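Local coordinates for glycoside hydrolase family 16 protein (Bacteroides ovatus, PDB 7KR6) that probably hydrolyses O-glycosyl bonds as an endo-glucanase acting on mixed-linkage beta-glucan, and is bound here to a fluorinated oligosaccharide inhibitor, at residues F107-L118 with G194-E205. The protein carries 1 engineered substitution. Numbering follows the deposited sequence.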
ATOM      1  N   PHE A 107     -10.729 -15.782 -18.727  1.00 22.90           N
ATOM      2  CA  PHE A 107      -9.738 -16.869 -18.826  1.00 22.55           C
ATOM      3  C   PHE A 107      -9.161 -17.164 -17.442  1.00 21.44           C
ATOM      4  O   PHE A 107      -9.359 -16.385 -16.531  1.00 21.17           O
ATOM      5  CB  PHE A 107      -8.652 -16.508 -19.818  1.00 24.85           C
ATOM      6  CG  PHE A 107      -7.755 -15.400 -19.317  1.00 22.80           C
ATOM      7  CD1 PHE A 107      -8.194 -14.082 -19.393  1.00 27.67           C
ATOM      8  CD2 PHE A 107      -6.502 -15.671 -18.795  1.00 27.07           C
ATOM      9  CE1 PHE A 107      -7.400 -13.054 -18.891  1.00 24.70           C
ATOM     10  CE2 PHE A 107      -5.691 -14.634 -18.354  1.00 24.27           C
ATOM     11  CZ  PHE A 107      -6.148 -13.338 -18.404  1.00 23.60           C
ATOM     12  N   LYS A 108      -8.450 -18.278 -17.347  1.00 22.41           N
ATOM     13  CA  LYS A 108      -7.868 -18.779 -16.084  1.00 24.34           C
ATOM     14  C   LYS A 108      -6.530 -19.400 -16.439  1.00 22.71           C
ATOM     15  O   LYS A 108      -6.456 -20.189 -17.429  1.00 23.32           O
ATOM     16  CB  LYS A 108      -8.852 -19.795 -15.476  1.00 28.09           C
ATOM     17  CG  LYS A 108      -8.342 -20.652 -14.343  1.00 29.73           C
ATOM     18  CD  LYS A 108      -9.304 -21.741 -13.883  1.00 33.36           C
ATOM     19  CE  LYS A 108      -8.699 -22.524 -12.733  1.00 36.88           C
ATOM     20  NZ  LYS A 108      -9.652 -23.480 -12.126  1.00 38.80           N
ATOM     21  N   TYR A 109      -5.500 -19.119 -15.648  1.00 20.75           N
ATOM     22  CA  TYR A 109      -4.183 -19.776 -15.736  1.00 20.81           C
ATOM     23  C   TYR A 109      -3.599 -19.674 -17.151  1.00 23.93           C
ATOM     24  O   TYR A 109      -3.140 -20.711 -17.706  1.00 26.84           O
ATOM     25  CB  TYR A 109      -4.300 -21.249 -15.300  1.00 21.21           C
ATOM     26  CG  TYR A 109      -4.694 -21.562 -13.881  1.00 23.50           C
ATOM     27  CD1 TYR A 109      -4.697 -20.637 -12.834  1.00 22.72           C
ATOM     28  CD2 TYR A 109      -5.034 -22.866 -13.551  1.00 24.71           C
ATOM     29  CE1 TYR A 109      -5.073 -20.979 -11.536  1.00 24.32           C
ATOM     30  CE2 TYR A 109      -5.384 -23.222 -12.259  1.00 27.49           C
ATOM     31  CZ  TYR A 109      -5.436 -22.285 -11.245  1.00 26.25           C
ATOM     32  OH  TYR A 109      -5.805 -22.670  -9.978  1.00 25.18           O
ATOM     33  N   ARG A 110      -3.622 -18.490 -17.756  1.00 22.97           N
ATOM     34  CA  ARG A 110      -2.905 -18.236 -19.021  1.00 23.03           C
ATOM     35  C   ARG A 110      -2.119 -16.947 -18.850  1.00 22.37           C
ATOM     36  O   ARG A 110      -2.481 -16.141 -17.981  1.00 24.43           O
ATOM     37  CB  ARG A 110      -3.844 -18.026 -20.208  1.00 29.99           C
ATOM     38  CG  ARG A 110      -4.791 -19.186 -20.476  1.00 33.58           C
ATOM     39  CD  ARG A 110      -4.079 -20.437 -20.893  1.00 43.45           C
ATOM     40  NE  ARG A 110      -5.100 -21.341 -21.417  1.00 55.78           N
ATOM     41  CZ  ARG A 110      -5.354 -21.568 -22.709  1.00 53.49           C
ATOM     42  NH1 ARG A 110      -6.325 -22.403 -23.038  1.00 55.96           N
ATOM     43  NH2 ARG A 110      -4.650 -20.980 -23.665  1.00 55.55           N
ATOM     44  N   LYS A 111      -1.094 -16.801 -19.664  1.00 21.28           N
ATOM     45  CA  LYS A 111      -0.337 -15.528 -19.743  1.00 21.69           C
ATOM     46  C   LYS A 111      -1.154 -14.501 -20.506  1.00 22.68           C
ATOM     47  O   LYS A 111      -1.663 -14.818 -21.609  1.00 23.88           O
ATOM     48  CB  LYS A 111       0.988 -15.783 -20.429  1.00 22.50           C
ATOM     49  CG  LYS A 111       1.925 -14.585 -20.427  1.00 25.68           C
ATOM     50  CD  LYS A 111       3.249 -14.835 -21.120  1.00 27.38           C
ATOM     51  CE  LYS A 111       4.253 -13.791 -20.713  1.00 30.83           C
ATOM     52  NZ  LYS A 111       5.516 -13.946 -21.462  1.00 30.26           N
ATOM     53  N   ILE A 112      -1.278 -13.276 -19.969  1.00 22.10           N
ATOM     54  CA  ILE A 112      -1.922 -12.171 -20.694  1.00 19.77           C
ATOM     55  C   ILE A 112      -0.868 -11.063 -20.855  1.00 20.39           C
ATOM     56  O   ILE A 112      -0.023 -10.877 -19.927  1.00 22.09           O
ATOM     57  CB  ILE A 112      -3.208 -11.664 -20.026  1.00 21.16           C
ATOM     58  CG1 ILE A 112      -3.819 -10.519 -20.839  1.00 20.36           C
ATOM     59  CG2 ILE A 112      -2.942 -11.336 -18.577  1.00 21.46           C
ATOM     60  CD1 ILE A 112      -5.145 -10.050 -20.365  1.00 20.53           C
ATOM     61  N   GLU A 113      -0.831 -10.456 -22.033  1.00 20.14           N
ATOM     62  CA  GLU A 113       0.103  -9.367 -22.349  1.00 20.30           C
ATOM     63  C   GLU A 113      -0.642  -8.260 -23.082  1.00 20.68           C
ATOM     64  O   GLU A 113      -1.563  -8.529 -23.880  1.00 20.80           O
ATOM     65  CB  GLU A 113       1.248  -9.829 -23.246  1.00 23.14           C
ATOM     66  CG  GLU A 113       2.048 -10.949 -22.648  1.00 27.27           C
ATOM     67  CD  GLU A 113       3.336 -11.216 -23.383  1.00 32.12           C
ATOM     68  OE1 GLU A 113       3.239 -11.518 -24.596  1.00 36.40           O
ATOM     69  OE2 GLU A 113       4.407 -11.097 -22.772  1.00 31.37           O
ATOM     70  N   ALA A 114      -0.243  -7.019 -22.822  1.00 19.84           N
ATOM     71  CA  ALA A 114      -0.744  -5.862 -23.571  1.00 19.48           C
ATOM     72  C   ALA A 114       0.409  -4.900 -23.816  1.00 19.77           C
ATOM     73  O   ALA A 114       1.278  -4.778 -22.944  1.00 21.32           O
ATOM     74  CB  ALA A 114      -1.872  -5.192 -22.865  1.00 19.95           C
ATOM     75  N   SER A 115       0.347  -4.228 -24.952  1.00 20.45           N
ATOM     76  CA  SER A 115       1.313  -3.189 -25.374  1.00 19.83           C
ATOM     77  C   SER A 115       0.638  -1.826 -25.206  1.00 19.41           C
ATOM     78  O   SER A 115      -0.428  -1.562 -25.838  1.00 21.01           O
ATOM     79  CB  SER A 115       1.790  -3.424 -26.792  1.00 21.10           C
ATOM     80  OG  SER A 115       2.669  -2.398 -27.224  1.00 20.71           O
ATOM     81  N   ILE A 116       1.209  -1.007 -24.323  1.00 19.53           N
ATOM     82  CA  ILE A 116       0.562   0.231 -23.839  1.00 18.77           C
ATOM     83  C   ILE A 116       1.565   1.376 -23.897  1.00 18.99           C
ATOM     84  O   ILE A 116       2.688   1.226 -23.383  1.00 20.42           O
ATOM     85  CB  ILE A 116       0.024   0.049 -22.406  1.00 18.41           C
ATOM     86  CG1 ILE A 116      -0.891  -1.173 -22.295  1.00 20.78           C
ATOM     87  CG2 ILE A 116      -0.697   1.289 -21.937  1.00 19.55           C
ATOM     88  CD1 ILE A 116      -1.352  -1.469 -20.877  1.00 19.90           C
ATOM     89  N   LYS A 117       1.065   2.498 -24.381  1.00 20.20           N
ATOM     90  CA  LYS A 117       1.747   3.806 -24.354  1.00 20.42           C
ATOM     91  C   LYS A 117       0.983   4.676 -23.369  1.00 20.79           C
ATOM     92  O   LYS A 117      -0.216   4.869 -23.527  1.00 20.53           O
ATOM     93  CB  LYS A 117       1.783   4.435 -25.747  1.00 22.76           C
ATOM     94  CG  LYS A 117       2.558   5.752 -25.742  1.00 26.05           C
ATOM     95  CD  LYS A 117       2.976   6.137 -27.138  1.00 31.60           C
ATOM     96  CE  LYS A 117       2.171   7.276 -27.679  1.00 36.31           C
ATOM     97  NZ  LYS A 117       2.417   7.436 -29.134  1.00 37.85           N
ATOM     98  N   LEU A 118       1.709   5.222 -22.401  1.00 20.56           N
ATOM     99  CA  LEU A 118       1.119   5.939 -21.250  1.00 20.21           C
ATOM    100  C   LEU A 118       1.460   7.416 -21.394  1.00 23.81           C
ATOM    101  O   LEU A 118       2.571   7.771 -21.783  1.00 25.95           O
ATOM    102  CB  LEU A 118       1.687   5.372 -19.948  1.00 20.32           C
ATOM    103  CG  LEU A 118       1.220   3.974 -19.593  1.00 21.11           C
ATOM    104  CD1 LEU A 118       1.933   3.451 -18.356  1.00 22.80           C
ATOM    105  CD2 LEU A 118      -0.300   3.944 -19.447  1.00 22.35           C
ATOM    106  N   GLY A 194       6.765   8.210 -24.630  1.00 28.12           N
ATOM    107  CA  GLY A 194       6.250   8.256 -26.016  1.00 31.85           C
ATOM    108  C   GLY A 194       6.415   6.941 -26.768  1.00 31.74           C
ATOM    109  O   GLY A 194       6.190   6.959 -27.991  1.00 33.95           O
ATOM    110  N   ASN A 195       6.750   5.847 -26.082  1.00 28.31           N
ATOM    111  CA  ASN A 195       6.868   4.507 -26.704  1.00 28.02           C
ATOM    112  C   ASN A 195       5.901   3.530 -26.027  1.00 26.94           C
ATOM    113  O   ASN A 195       5.449   3.795 -24.893  1.00 25.18           O
ATOM    114  CB  ASN A 195       8.278   3.942 -26.642  1.00 32.50           C
ATOM    115  CG  ASN A 195       9.272   4.769 -27.441  1.00 36.95           C
ATOM    116  OD1 ASN A 195      10.363   5.032 -26.957  1.00 42.98           O
ATOM    117  ND2 ASN A 195       8.896   5.183 -28.644  1.00 34.29           N
ATOM    118  N   TYR A 196       5.608   2.453 -26.733  1.00 25.60           N
ATOM    119  CA  TYR A 196       4.778   1.341 -26.210  1.00 24.02           C
ATOM    120  C   TYR A 196       5.678   0.436 -25.395  1.00 21.97           C
ATOM    121  O   TYR A 196       6.854   0.222 -25.734  1.00 25.19           O
ATOM    122  CB  TYR A 196       4.100   0.594 -27.360  1.00 24.40           C
ATOM    123  CG  TYR A 196       2.996   1.405 -27.982  1.00 23.98           C
ATOM    124  CD1 TYR A 196       3.261   2.424 -28.895  1.00 22.65           C
ATOM    125  CD2 TYR A 196       1.676   1.167 -27.668  1.00 22.98           C
ATOM    126  CE1 TYR A 196       2.230   3.167 -29.454  1.00 22.56           C
ATOM    127  CE2 TYR A 196       0.644   1.977 -28.144  1.00 23.22           C
ATOM    128  CZ  TYR A 196       0.918   2.945 -29.099  1.00 21.35           C
ATOM    129  OH  TYR A 196      -0.079   3.708 -29.611  1.00 25.29           O
ATOM    130  N   HIS A 197       5.134  -0.095 -24.303  1.00 21.50           N
ATOM    131  CA  HIS A 197       5.811  -1.081 -23.432  1.00 20.17           C
ATOM    132  C   HIS A 197       4.870  -2.267 -23.197  1.00 18.48           C
ATOM    133  O   HIS A 197       3.650  -2.097 -23.266  1.00 21.62           O
ATOM    134  CB  HIS A 197       6.269  -0.436 -22.113  1.00 21.10           C
ATOM    135  CG  HIS A 197       7.208   0.708 -22.319  1.00 20.75           C
ATOM    136  ND1 HIS A 197       8.578   0.540 -22.330  1.00 22.08           N
ATOM    137  CD2 HIS A 197       6.960   2.014 -22.546  1.00 22.70           C
ATOM    138  CE1 HIS A 197       9.142   1.712 -22.561  1.00 23.40           C
ATOM    139  NE2 HIS A 197       8.178   2.637 -22.725  1.00 23.69           N
ATOM    140  N   THR A 198       5.438  -3.431 -22.998  1.00 20.73           N
ATOM    141  CA  THR A 198       4.666  -4.673 -22.864  1.00 19.20           C
ATOM    142  C   THR A 198       4.504  -4.953 -21.368  1.00 20.66           C
ATOM    143  O   THR A 198       5.532  -5.040 -20.637  1.00 21.39           O
ATOM    144  CB  THR A 198       5.344  -5.848 -23.558  1.00 22.76           C
ATOM    145  OG1 THR A 198       5.383  -5.474 -24.938  1.00 27.57           O
ATOM    146  CG2 THR A 198       4.558  -7.129 -23.404  1.00 22.56           C
ATOM    147  N   TYR A 199       3.267  -5.121 -20.943  1.00 18.61           N
ATOM    148  CA  TYR A 199       2.892  -5.467 -19.556  1.00 17.95           C
ATOM    149  C   TYR A 199       2.363  -6.899 -19.633  1.00 19.38           C
ATOM    150  O   TYR A 199       1.422  -7.111 -20.385  1.00 19.49           O
ATOM    151  CB  TYR A 199       1.873  -4.454 -19.004  1.00 18.01           C
ATOM    152  CG  TYR A 199       2.434  -3.052 -19.008  1.00 18.79           C
ATOM    153  CD1 TYR A 199       3.170  -2.637 -17.931  1.00 17.95           C
ATOM    154  CD2 TYR A 199       2.318  -2.195 -20.097  1.00 19.80           C
ATOM    155  CE1 TYR A 199       3.759  -1.392 -17.899  1.00 20.97           C
ATOM    156  CE2 TYR A 199       2.924  -0.944 -20.098  1.00 19.20           C
ATOM    157  CZ  TYR A 199       3.633  -0.545 -18.980  1.00 21.27           C
ATOM    158  OH  TYR A 199       4.217   0.695 -18.914  1.00 20.71           O
ATOM    159  N   SER A 200       2.977  -7.804 -18.870  1.00 19.37           N
ATOM    160  CA  SER A 200       2.664  -9.254 -18.905  1.00 20.65           C
ATOM    161  C   SER A 200       2.276  -9.742 -17.517  1.00 19.32           C
ATOM    162  O   SER A 200       2.891  -9.345 -16.521  1.00 18.37           O
ATOM    163  CB  SER A 200       3.840 -10.013 -19.412  1.00 22.21           C
ATOM    164  OG  SER A 200       4.268  -9.472 -20.662  1.00 25.99           O
ATOM    165  N   LEU A 201       1.307 -10.646 -17.473  1.00 19.12           N
ATOM    166  CA  LEU A 201       0.953 -11.386 -16.250  1.00 17.55           C
ATOM    167  C   LEU A 201       1.002 -12.868 -16.566  1.00 19.06           C
ATOM    168  O   LEU A 201       0.235 -13.297 -17.461  1.00 20.44           O
ATOM    169  CB  LEU A 201      -0.455 -11.023 -15.787  1.00 17.79           C
ATOM    170  CG  LEU A 201      -0.954 -11.863 -14.616  1.00 18.56           C
ATOM    171  CD1 LEU A 201      -0.275 -11.488 -13.315  1.00 20.69           C
ATOM    172  CD2 LEU A 201      -2.432 -11.748 -14.467  1.00 18.29           C
ATOM    173  N   ASP A 202       1.833 -13.588 -15.842  1.00 19.32           N
ATOM    174  CA  ASP A 202       1.850 -15.068 -15.815  1.00 20.23           C
ATOM    175  C   ASP A 202       0.964 -15.504 -14.657  1.00 20.95           C
ATOM    176  O   ASP A 202       1.036 -14.915 -13.557  1.00 21.18           O
ATOM    177  CB  ASP A 202       3.261 -15.592 -15.661  1.00 20.57           C
ATOM    178  CG  ASP A 202       4.069 -15.577 -16.937  1.00 27.44           C
ATOM    179  OD1 ASP A 202       3.665 -16.298 -17.896  1.00 28.91           O
ATOM    180  OD2 ASP A 202       5.122 -14.920 -16.941  1.00 25.69           O
ATOM    181  N   TRP A 203       0.201 -16.568 -14.839  1.00 21.28           N
ATOM    182  CA  TRP A 203      -0.801 -16.980 -13.839  1.00 18.30           C
ATOM    183  C   TRP A 203      -0.859 -18.511 -13.879  1.00 21.66           C
ATOM    184  O   TRP A 203      -1.102 -19.053 -14.973  1.00 21.56           O
ATOM    185  CB  TRP A 203      -2.132 -16.344 -14.197  1.00 20.02           C
ATOM    186  CG  TRP A 203      -3.297 -16.696 -13.337  1.00 17.56           C
ATOM    187  CD1 TRP A 203      -3.344 -17.281 -12.107  1.00 17.60           C
ATOM    188  CD2 TRP A 203      -4.642 -16.361 -13.686  1.00 18.27           C
ATOM    189  NE1 TRP A 203      -4.630 -17.294 -11.652  1.00 20.84           N
ATOM    190  CE2 TRP A 203      -5.459 -16.776 -12.621  1.00 18.34           C
ATOM    191  CE3 TRP A 203      -5.217 -15.755 -14.800  1.00 19.51           C
ATOM    192  CZ2 TRP A 203      -6.844 -16.586 -12.645  1.00 20.04           C
ATOM    193  CZ3 TRP A 203      -6.589 -15.574 -14.829  1.00 19.53           C
ATOM    194  CH2 TRP A 203      -7.389 -15.979 -13.751  1.00 21.77           C
ATOM    195  N   ASP A 204      -0.540 -19.129 -12.757  1.00 21.70           N
ATOM    196  CA  ASP A 204      -0.746 -20.591 -12.573  1.00 22.87           C
ATOM    197  C   ASP A 204      -1.351 -20.816 -11.198  1.00 22.09           C
ATOM    198  O   ASP A 204      -1.684 -19.843 -10.538  1.00 22.07           O
ATOM    199  CB  ASP A 204       0.543 -21.357 -12.842  1.00 23.97           C
ATOM    200  CG  ASP A 204       1.668 -21.184 -11.823  1.00 29.06           C
ATOM    201  OD1 ASP A 204       1.433 -20.659 -10.737  1.00 23.59           O
ATOM    202  OD2 ASP A 204       2.802 -21.660 -12.128  1.00 32.71           O
ATOM    203  N   GLU A 205      -1.476 -22.068 -10.747  1.00 21.72           N
ATOM    204  CA  GLU A 205      -2.149 -22.345  -9.462  1.00 22.60           C
ATOM    205  C   GLU A 205      -1.352 -21.807  -8.267  1.00 19.72           C
ATOM    206  O   GLU A 205      -1.958 -21.724  -7.205  1.00 22.88           O
ATOM    207  CB  GLU A 205      -2.477 -23.839  -9.307  1.00 25.39           C
ATOM    208  CG  GLU A 205      -1.264 -24.721  -9.226  1.00 30.07           C
ATOM    209  CD  GLU A 205      -1.585 -26.210  -9.276  1.00 39.32           C
ATOM    210  OE1 GLU A 205      -2.768 -26.539  -9.297  1.00 45.99           O
ATOM    211  OE2 GLU A 205      -0.647 -27.013  -9.307  1.00 46.86           O
TER
HETATM  212  O   HOH W   1      -0.204 -21.293 -16.370  1.00 34.90           O
HETATM  213  O   HOH W   2       7.041 -14.898 -18.747  1.00 30.96           O
HETATM  214  O   HOH W   3       5.081  -2.988 -26.290  1.00 27.25           O
HETATM  215  O   HOH W   4       3.904   2.318 -21.090  1.00 21.94           O
HETATM  216  O   HOH W   5       4.596   5.300 -22.896  1.00 22.95           O
HETATM  217  O   HOH W   6       4.390   8.546 -23.505  1.00 31.99           O
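Trp203 packs its indole against the backbone of 107-110, between the rings of Phe107 and Tyr109. Its CB lies 3.8 Å from Arg110 O; CG, swung anti to the backbone N (chi1 177°), comes under Tyr109 CA. Farther out, the edge of the Tyr109 ring meets the face of the five-membered ring at CD1 and NE1, Tyr109 CD1 lying 3.5 Å from Trp203 NE1, an edge-to-face pair with planes at 89°. Tyr109 N sits over the indole face near CD2 and CE3, while CZ3 and CH2 pack beneath Lys108 CA, Phe107 O lying 3.4 Å from Trp203 CZ3. The CE3–CZ3 edge also points at the Phe107 face in an offset edge-to-face pair, and NE1 is satisfied by Phe228 O. Beyond this cluster, strands 112-117 and 197-203 run antiparallel through six backbone hydrogen bonds. Ser200 OG donates to Glu113 OE2 at 2.7 Å, an oxygen that also forms a salt bridge with Lys111 NZ, through a weak hydrogen bond. Lys117 CB rests over the centre of the Tyr196 ring, 3.6 Å from Tyr196 CE2. In this family 16 beta-jelly-roll sandwich, strand 112-117 lies between 197-203 and 261-271, strand 207-212 continues beyond 197-203, and Ile112, Ala114 and Ile116 pack against strand 232-240.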